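PDB 3HL0: maleylacetate reductase from Agrobacterium tumefaciens, which probably catalyses the NADH-dependent reduction of maleylacetate to 3-oxoadipate, a step in the breakdown of gamma-resorcylate, as an iron-containing alcohol dehydrogenase family member. Local coordinates for residues A[27-32]-A[57-62]; A[37-42]-A[51-56]; A[321-326]-A[337-342]. All coordinates share one frame; numbering follows the deposited sequence. Where two conformers were deposited one is given.

Contact 1 (A[27-32]-A[57-62]); sequences EEIRRL and GRLAAG
At the edge of the parallel sheet of the nucleotide-binding domain, the end of helix 25-31 meets the turn that leads into strand 60-64, and L59 makes the contact from the turn's side, against R30 and I29. Its CD1 methyl sits over one face of the R30 guanidinium, 3.6 Å above the plane and displaced toward the rim; the closest pair is R30 NH1 to L59 CD1, at 3.8 Å. R30 gets there because its chain is extended from CG to NE, carrying the flat group out over the leucine, and the two side chains cross at about a right angle. Deeper down, I29 CD1 lies 4.3 Å from L59 CB and 4.2 Å from L59 O. That carbonyl accepts a backbone hydrogen bond from A37 of the adjacent strand, so L59 is already tied into the sheet as the outermost strand, 60-64, begins. The turn just before it has G57 at positive phi, the first residue to leave helical geometry after helix 46-56, and A60 N returns to G57 O with a hydrogen bond of 3.1 Å. I29 is buried, and also packs on I115 and L56, whereas R30 is exposed at the surface.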
# COMPACT_ATOMS: atom_id res chain seq x y z
N GLU A 27 7.63 -10.47 -29.43
CA GLU A 27 7.31 -11.78 -30.02
C GLU A 27 5.86 -12.19 -29.74
O GLU A 27 5.13 -12.61 -30.64
CB GLU A 27 8.22 -12.88 -29.45
CG GLU A 27 9.71 -12.77 -29.80
CD GLU A 27 10.49 -14.03 -29.42
OE1 GLU A 27 10.00 -14.80 -28.56
OE2 GLU A 27 11.58 -14.25 -29.97
N GLU A 28 5.45 -12.06 -28.48
CA GLU A 28 4.13 -12.48 -28.05
C GLU A 28 3.03 -11.61 -28.63
O GLU A 28 1.95 -12.09 -28.97
CB GLU A 28 4.07 -12.53 -26.52
CG GLU A 28 5.04 -13.59 -25.96
CD GLU A 28 4.69 -15.00 -26.41
OE1 GLU A 28 3.48 -15.34 -26.54
OE2 GLU A 28 5.64 -15.78 -26.61
N ILE A 29 3.29 -10.31 -28.74
CA ILE A 29 2.33 -9.40 -29.37
C ILE A 29 2.13 -9.85 -30.82
O ILE A 29 1.00 -9.98 -31.31
CB ILE A 29 2.76 -7.91 -29.27
CG1 ILE A 29 2.70 -7.44 -27.81
CG2 ILE A 29 1.89 -6.95 -30.18
CD1 ILE A 29 3.37 -6.06 -27.59
N ARG A 30 3.24 -10.09 -31.50
CA ARG A 30 3.17 -10.47 -32.92
C ARG A 30 2.45 -11.81 -33.12
O ARG A 30 1.66 -11.95 -34.07
CB ARG A 30 4.57 -10.50 -33.53
CG ARG A 30 5.15 -9.11 -33.73
CD ARG A 30 6.40 -9.16 -34.56
NE ARG A 30 7.24 -7.97 -34.36
CZ ARG A 30 8.33 -7.95 -33.59
NH1 ARG A 30 9.04 -6.83 -33.45
NH2 ARG A 30 8.72 -9.05 -32.96
N ARG A 31 2.67 -12.74 -32.19
CA ARG A 31 2.10 -14.09 -32.24
C ARG A 31 0.56 -14.08 -32.14
O ARG A 31 -0.10 -14.93 -32.74
CB ARG A 31 2.72 -14.96 -31.15
CG ARG A 31 2.37 -16.44 -31.19
CD ARG A 31 3.17 -17.22 -30.17
NE ARG A 31 2.86 -18.65 -30.23
CZ ARG A 31 3.53 -19.54 -30.96
NH1 ARG A 31 4.59 -19.17 -31.69
NH2 ARG A 31 3.15 -20.81 -30.96
N LEU A 32 0.01 -13.10 -31.43
CA LEU A 32 -1.43 -12.85 -31.43
C LEU A 32 -1.94 -12.15 -32.70
O LEU A 32 -3.15 -11.91 -32.83
CB LEU A 32 -1.84 -12.04 -30.20
CG LEU A 32 -1.65 -12.65 -28.80
CD1 LEU A 32 -1.65 -11.53 -27.72
CD2 LEU A 32 -2.71 -13.72 -28.50
N GLY A 57 9.06 -0.09 -28.90
CA GLY A 57 9.08 0.78 -30.09
C GLY A 57 7.67 0.97 -30.60
O GLY A 57 6.79 1.36 -29.82
N ARG A 58 7.46 0.65 -31.88
CA ARG A 58 6.18 0.90 -32.56
C ARG A 58 5.09 -0.06 -32.10
O ARG A 58 3.91 0.15 -32.40
CB ARG A 58 6.35 0.82 -34.08
N LEU A 59 5.48 -1.12 -31.39
CA LEU A 59 4.52 -2.08 -30.85
C LEU A 59 3.84 -1.54 -29.61
O LEU A 59 2.87 -2.14 -29.13
CB LEU A 59 5.16 -3.45 -30.56
CG LEU A 59 5.54 -4.30 -31.78
CD1 LEU A 59 6.12 -5.65 -31.33
CD2 LEU A 59 4.39 -4.52 -32.78
N ALA A 60 4.36 -0.44 -29.05
CA ALA A 60 3.74 0.15 -27.86
C ALA A 60 2.93 1.37 -28.28
O ALA A 60 3.48 2.34 -28.86
CB ALA A 60 4.77 0.50 -26.76
N ALA A 61 1.62 1.29 -28.06
CA ALA A 61 0.70 2.37 -28.39
C ALA A 61 0.64 3.44 -27.30
O ALA A 61 0.28 4.59 -27.58
CB ALA A 61 -0.69 1.80 -28.66
N GLY A 62 1.03 3.09 -26.09
CA GLY A 62 0.94 4.02 -24.95
C GLY A 62 1.21 3.33 -23.62
O GLY A 62 1.39 2.10 -23.57

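Contact 2 (A[37-42]-A[51-56]); sequences ALVLST and ALASRL. With NAD (nicotinamide-adenine-dinucleotide), chain D.
V39 is buried against L52, A53 and L56 of a helix just three residues before T42, in the same short segment, hydrogen-bonds the dinucleotide. The packing is carried by the two methyls of V39, which divide the helix between them. CG1, anti to the backbone N (chi1 -176°), reaches L52 CD2 at 4.1 Å, with the two side chains meeting at a slant. CG2, the other branch, touches A53 CB at 4.1 Å and L56 CD1 at 4.3 Å. L52, A53 and L56 lie along the inward side of helix 46-56, which runs nearly antiparallel to strand 37-40: the axes of the two short segments make 160° and approach to 9.1 Å. All of these contacts are apolar. L56 also packs against V25 and A26 of helix 25-31, and A53 against A60 and V63 of the next strand.

Past the packed part, the chain turns to the cofactor. S41 OG donates to T42 O at 2.9 Å, tilted 31° from the carbonyl plane, which ties the serine hydroxyl to the neighbouring backbone. T42 OG1 then donates a 2.7 Å hydrogen bond to O2B, a hydroxyl of the adenosine ribose of NAD, and has a weak bond with Q44 N besides. Strand, covering helix and the following strand 60-64 form a right-handed beta-alpha-beta crossover of a Rossmann-like nucleotide-binding domain, with a cofactor-binding residue just beyond the C-terminal end of the first strand.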
# COMPACT_ATOMS: atom_id res chain seq x y z
N ALA A 37 0.18 -2.19 -28.34
CA ALA A 37 -0.07 -2.49 -26.93
C ALA A 37 -0.20 -1.26 -26.06
O ALA A 37 0.59 -0.34 -26.16
CB ALA A 37 1.04 -3.37 -26.36
N LEU A 38 -1.19 -1.25 -25.17
CA LEU A 38 -1.21 -0.25 -24.10
C LEU A 38 -0.60 -0.90 -22.85
O LEU A 38 -1.14 -1.89 -22.33
CB LEU A 38 -2.64 0.25 -23.84
CG LEU A 38 -2.83 1.26 -22.69
CD1 LEU A 38 -2.31 2.67 -23.08
CD2 LEU A 38 -4.30 1.33 -22.29
N VAL A 39 0.55 -0.38 -22.40
CA VAL A 39 1.23 -0.98 -21.23
C VAL A 39 0.61 -0.40 -19.95
O VAL A 39 0.44 0.83 -19.85
CB VAL A 39 2.76 -0.70 -21.27
CG1 VAL A 39 3.47 -1.43 -20.09
CG2 VAL A 39 3.36 -1.17 -22.58
N LEU A 40 0.29 -1.25 -18.98
CA LEU A 40 -0.40 -0.82 -17.78
C LEU A 40 0.48 -1.02 -16.54
O LEU A 40 1.23 -2.00 -16.44
CB LEU A 40 -1.66 -1.69 -17.58
CG LEU A 40 -2.65 -1.74 -18.74
CD1 LEU A 40 -3.74 -2.71 -18.31
CD2 LEU A 40 -3.21 -0.35 -19.07
N SER A 41 0.38 -0.10 -15.58
CA SER A 41 1.02 -0.26 -14.26
C SER A 41 0.36 0.62 -13.22
O SER A 41 -0.49 1.45 -13.54
CB SER A 41 2.52 0.12 -14.31
OG SER A 41 2.67 1.52 -14.40
N THR A 42 0.74 0.40 -11.97
CA THR A 42 0.50 1.34 -10.89
C THR A 42 1.55 2.47 -10.93
O THR A 42 2.54 2.41 -11.69
CB THR A 42 0.65 0.64 -9.53
OG1 THR A 42 2.00 0.18 -9.42
CG2 THR A 42 -0.34 -0.48 -9.34
N ALA A 51 9.84 1.81 -19.31
CA ALA A 51 11.04 1.21 -19.93
C ALA A 51 10.61 0.11 -20.91
O ALA A 51 11.13 0.03 -22.04
CB ALA A 51 11.99 0.67 -18.89
N LEU A 52 9.64 -0.71 -20.51
CA LEU A 52 9.10 -1.73 -21.43
C LEU A 52 8.49 -1.12 -22.70
O LEU A 52 8.72 -1.57 -23.84
CB LEU A 52 8.06 -2.60 -20.72
CG LEU A 52 7.33 -3.60 -21.63
CD1 LEU A 52 8.31 -4.57 -22.30
CD2 LEU A 52 6.26 -4.30 -20.77
N ALA A 53 7.66 -0.11 -22.50
CA ALA A 53 7.06 0.56 -23.65
C ALA A 53 8.13 1.09 -24.61
O ALA A 53 8.03 0.96 -25.84
CB ALA A 53 6.18 1.70 -23.18
N SER A 54 9.18 1.68 -24.04
CA SER A 54 10.28 2.17 -24.83
C SER A 54 10.93 1.06 -25.69
O SER A 54 11.16 1.24 -26.88
CB SER A 54 11.31 2.81 -23.90
OG SER A 54 12.24 3.52 -24.65
N ARG A 55 11.18 -0.09 -25.10
CA ARG A 55 11.83 -1.17 -25.83
C ARG A 55 10.91 -1.74 -26.92
O ARG A 55 11.39 -2.23 -27.93
CB ARG A 55 12.25 -2.30 -24.90
CG ARG A 55 13.34 -1.91 -23.91
CD ARG A 55 13.76 -3.17 -23.13
NE ARG A 55 12.69 -3.68 -22.27
CZ ARG A 55 12.50 -3.30 -21.01
NH1 ARG A 55 13.31 -2.39 -20.46
NH2 ARG A 55 11.52 -3.84 -20.29
N LEU A 56 9.60 -1.66 -26.70
CA LEU A 56 8.63 -2.16 -27.69
C LEU A 56 8.58 -1.33 -28.97
O LEU A 56 8.12 -1.81 -30.03
CB LEU A 56 7.22 -2.31 -27.05
CG LEU A 56 7.03 -3.50 -26.11
CD1 LEU A 56 5.68 -3.39 -25.43
CD2 LEU A 56 7.13 -4.81 -26.90
PA NAD D . -0.93 -5.13 -5.70
O1A NAD D . -1.07 -5.47 -7.14
O2A NAD D . -2.00 -4.33 -5.06
O5B NAD D . 0.54 -4.56 -5.46
C5B NAD D . 0.83 -3.90 -4.22
C4B NAD D . 1.95 -2.91 -4.49
O4B NAD D . 3.14 -3.63 -4.77
C3B NAD D . 1.64 -2.00 -5.69
O3B NAD D . 1.99 -0.62 -5.42
C2B NAD D . 2.53 -2.59 -6.76
O2B NAD D . 2.93 -1.65 -7.74
C1B NAD D . 3.73 -3.11 -5.96
N9A NAD D . 4.47 -4.19 -6.65
C8A NAD D . 3.94 -5.35 -7.19
N7A NAD D . 4.95 -6.08 -7.72
C5A NAD D . 6.13 -5.41 -7.54
C6A NAD D . 7.44 -5.71 -7.90
N6A NAD D . 7.87 -6.94 -8.29
N1A NAD D . 8.41 -4.76 -7.56
C2A NAD D . 8.07 -3.61 -6.88
N3A NAD D . 6.78 -3.32 -6.52
C4A NAD D . 5.82 -4.23 -6.86
O3 NAD D . -0.89 -6.49 -4.78
PN NAD D . -1.41 -7.99 -5.09
O1N NAD D . -1.48 -8.64 -3.74
O2N NAD D . -0.53 -8.52 -6.13
O5D NAD D . -2.90 -7.84 -5.65
C5D NAD D . -4.01 -7.57 -4.79
C4D NAD D . -5.21 -7.28 -5.69
O4D NAD D . -5.37 -8.37 -6.59
C3D NAD D . -6.48 -7.22 -4.86
O3D NAD D . -7.37 -6.28 -5.48
C2D NAD D . -7.03 -8.63 -4.98
O2D NAD D . -8.43 -8.74 -4.74
C1D NAD D . -6.64 -8.96 -6.41
N1N NAD D . -6.56 -10.40 -6.67
C2N NAD D . -7.39 -10.89 -7.62
C3N NAD D . -7.35 -12.24 -7.91
C7N NAD D . -8.27 -12.66 -8.98
O7N NAD D . -8.16 -13.95 -9.32
N7N NAD D . -9.14 -11.79 -9.56
C4N NAD D . -6.43 -13.14 -7.27
C5N NAD D . -5.58 -12.61 -6.29
C6N NAD D . -5.67 -11.24 -6.00

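Contact 3 (A[321-326]-A[337-342]); sequences ELATAN and TAIRDL
The first shell is small and apolar, and I339 supplies one side of it. Its CG2 methyl meets A323 CB at 4.0 Å, while the other branch, through CG1, comes within 4.4 Å of T324 CG2. The isoleucine can address both because its branches diverge at CB: CG2 is anti to the backbone N, and CG1 (chi1 -65°) lies beside that nitrogen. Thus one side chain from helix 336-348 touches two consecutive residues, A323 and T324.

T324 turns its methyl to I339 while its hydroxyl bonds back to A320 O, four residues earlier, which satisfies its polar end. T324 N also bonds to E321 O, at 3.1 Å. Around this core, I334 of the connecting loop touches both T324 and I339; A323 rests on L243, and I339 on L239 and Y269.

Farther out, two salt bridges link the same elements: E321 OE1 with K336 NZ, and R340 NE with D317 OD1. An apolar centre with charged links outside it thus joins two successive helices, packed across the loop that connects them, within the all-helical C-terminal domain of the iron-containing alcohol dehydrogenase fold.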
# COMPACT_ATOMS: atom_id res chain seq x y z
N GLU A 321 -21.43 -11.96 11.78
CA GLU A 321 -22.75 -11.86 11.13
C GLU A 321 -22.67 -11.79 9.60
O GLU A 321 -23.36 -12.54 8.93
CB GLU A 321 -23.55 -10.68 11.71
CG GLU A 321 -24.97 -10.47 11.11
CD GLU A 321 -25.91 -11.69 11.23
OE1 GLU A 321 -25.87 -12.40 12.27
OE2 GLU A 321 -26.72 -11.90 10.29
N LEU A 322 -21.82 -10.92 9.06
CA LEU A 322 -21.67 -10.79 7.62
C LEU A 322 -21.16 -12.09 7.01
O LEU A 322 -21.57 -12.48 5.92
CB LEU A 322 -20.71 -9.66 7.26
CG LEU A 322 -21.12 -8.24 6.93
CD1 LEU A 322 -19.93 -7.57 6.27
CD2 LEU A 322 -22.33 -8.19 5.99
N ALA A 323 -20.26 -12.75 7.73
CA ALA A 323 -19.66 -13.98 7.22
C ALA A 323 -20.64 -15.13 7.14
O ALA A 323 -20.40 -16.13 6.47
CB ALA A 323 -18.45 -14.38 8.10
N THR A 324 -21.78 -14.99 7.84
CA THR A 324 -22.76 -16.07 7.84
C THR A 324 -24.04 -15.70 7.12
O THR A 324 -25.01 -16.48 7.09
CB THR A 324 -23.02 -16.62 9.28
OG1 THR A 324 -23.12 -15.55 10.22
CG2 THR A 324 -21.87 -17.48 9.68
N ALA A 325 -24.05 -14.53 6.51
CA ALA A 325 -25.27 -14.03 5.88
C ALA A 325 -25.63 -14.81 4.63
O ALA A 325 -26.80 -15.19 4.44
CB ALA A 325 -25.14 -12.53 5.58
N ASN A 326 -24.65 -15.07 3.77
CA ASN A 326 -24.88 -15.73 2.48
C ASN A 326 -24.30 -17.13 2.42
O ASN A 326 -23.07 -17.30 2.45
CB ASN A 326 -24.34 -14.85 1.36
CG ASN A 326 -25.07 -13.50 1.28
OD1 ASN A 326 -24.45 -12.43 1.30
ND2 ASN A 326 -26.40 -13.56 1.23
N THR A 337 -21.33 -19.09 15.56
CA THR A 337 -20.50 -19.12 16.77
C THR A 337 -19.09 -19.62 16.50
O THR A 337 -18.13 -19.14 17.11
CB THR A 337 -21.15 -19.88 17.96
OG1 THR A 337 -21.29 -21.26 17.64
CG2 THR A 337 -22.53 -19.25 18.32
N ALA A 338 -18.98 -20.61 15.61
CA ALA A 338 -17.69 -21.18 15.29
C ALA A 338 -16.83 -20.19 14.47
O ALA A 338 -15.61 -20.12 14.68
CB ALA A 338 -17.86 -22.52 14.58
N ILE A 339 -17.49 -19.42 13.62
CA ILE A 339 -16.80 -18.34 12.88
C ILE A 339 -16.40 -17.22 13.85
O ILE A 339 -15.30 -16.65 13.76
CB ILE A 339 -17.64 -17.81 11.70
CG1 ILE A 339 -17.83 -18.93 10.64
CG2 ILE A 339 -17.01 -16.56 11.11
CD1 ILE A 339 -16.49 -19.55 10.07
N ARG A 340 -17.29 -16.92 14.79
CA ARG A 340 -16.93 -15.95 15.83
C ARG A 340 -15.69 -16.37 16.63
O ARG A 340 -14.83 -15.53 16.92
CB ARG A 340 -18.15 -15.64 16.72
CG ARG A 340 -17.89 -14.55 17.78
CD ARG A 340 -17.58 -13.19 17.15
NE ARG A 340 -17.27 -12.24 18.23
CZ ARG A 340 -16.10 -12.14 18.81
NH1 ARG A 340 -15.07 -12.88 18.37
NH2 ARG A 340 -15.93 -11.26 19.81
N ASP A 341 -15.58 -17.66 16.99
CA ASP A 341 -14.41 -18.19 17.68
C ASP A 341 -13.15 -18.06 16.78
O ASP A 341 -12.10 -17.68 17.26
CB ASP A 341 -14.59 -19.68 18.00
CG ASP A 341 -15.71 -19.98 19.02
OD1 ASP A 341 -16.09 -19.07 19.77
OD2 ASP A 341 -16.18 -21.18 19.05
N LEU A 342 -13.29 -18.43 15.51
CA LEU A 342 -12.19 -18.33 14.50
C LEU A 342 -11.68 -16.86 14.47
O LEU A 342 -10.46 -16.61 14.54
CB LEU A 342 -12.71 -18.74 13.11
CG LEU A 342 -11.71 -18.85 11.94
CD1 LEU A 342 -12.41 -19.57 10.79
CD2 LEU A 342 -11.28 -17.48 11.45

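In the fold
From the N terminus, helix 25-31 comes first, and contact 1 brings residues 57-62 back to it, closing a loop that holds strand 37-40 and helix 46-56. Nested inside, contact 2 closes the short loop between that strand and that helix. The two contacts touch where strands 37-40 and 60-64 run as neighbours: A61 N to A37 O is 2.7 Å, a probable hydrogen bond. Both pack helices 25-31 and 46-56 against this edge of the parallel sheet. Contact 3, in series with them, closes the loop between helices 316-323 and 336-348 and joins two helices of the C-terminal domain. Its centre is about 48 Å from that of contact 1, across the centre of the chain.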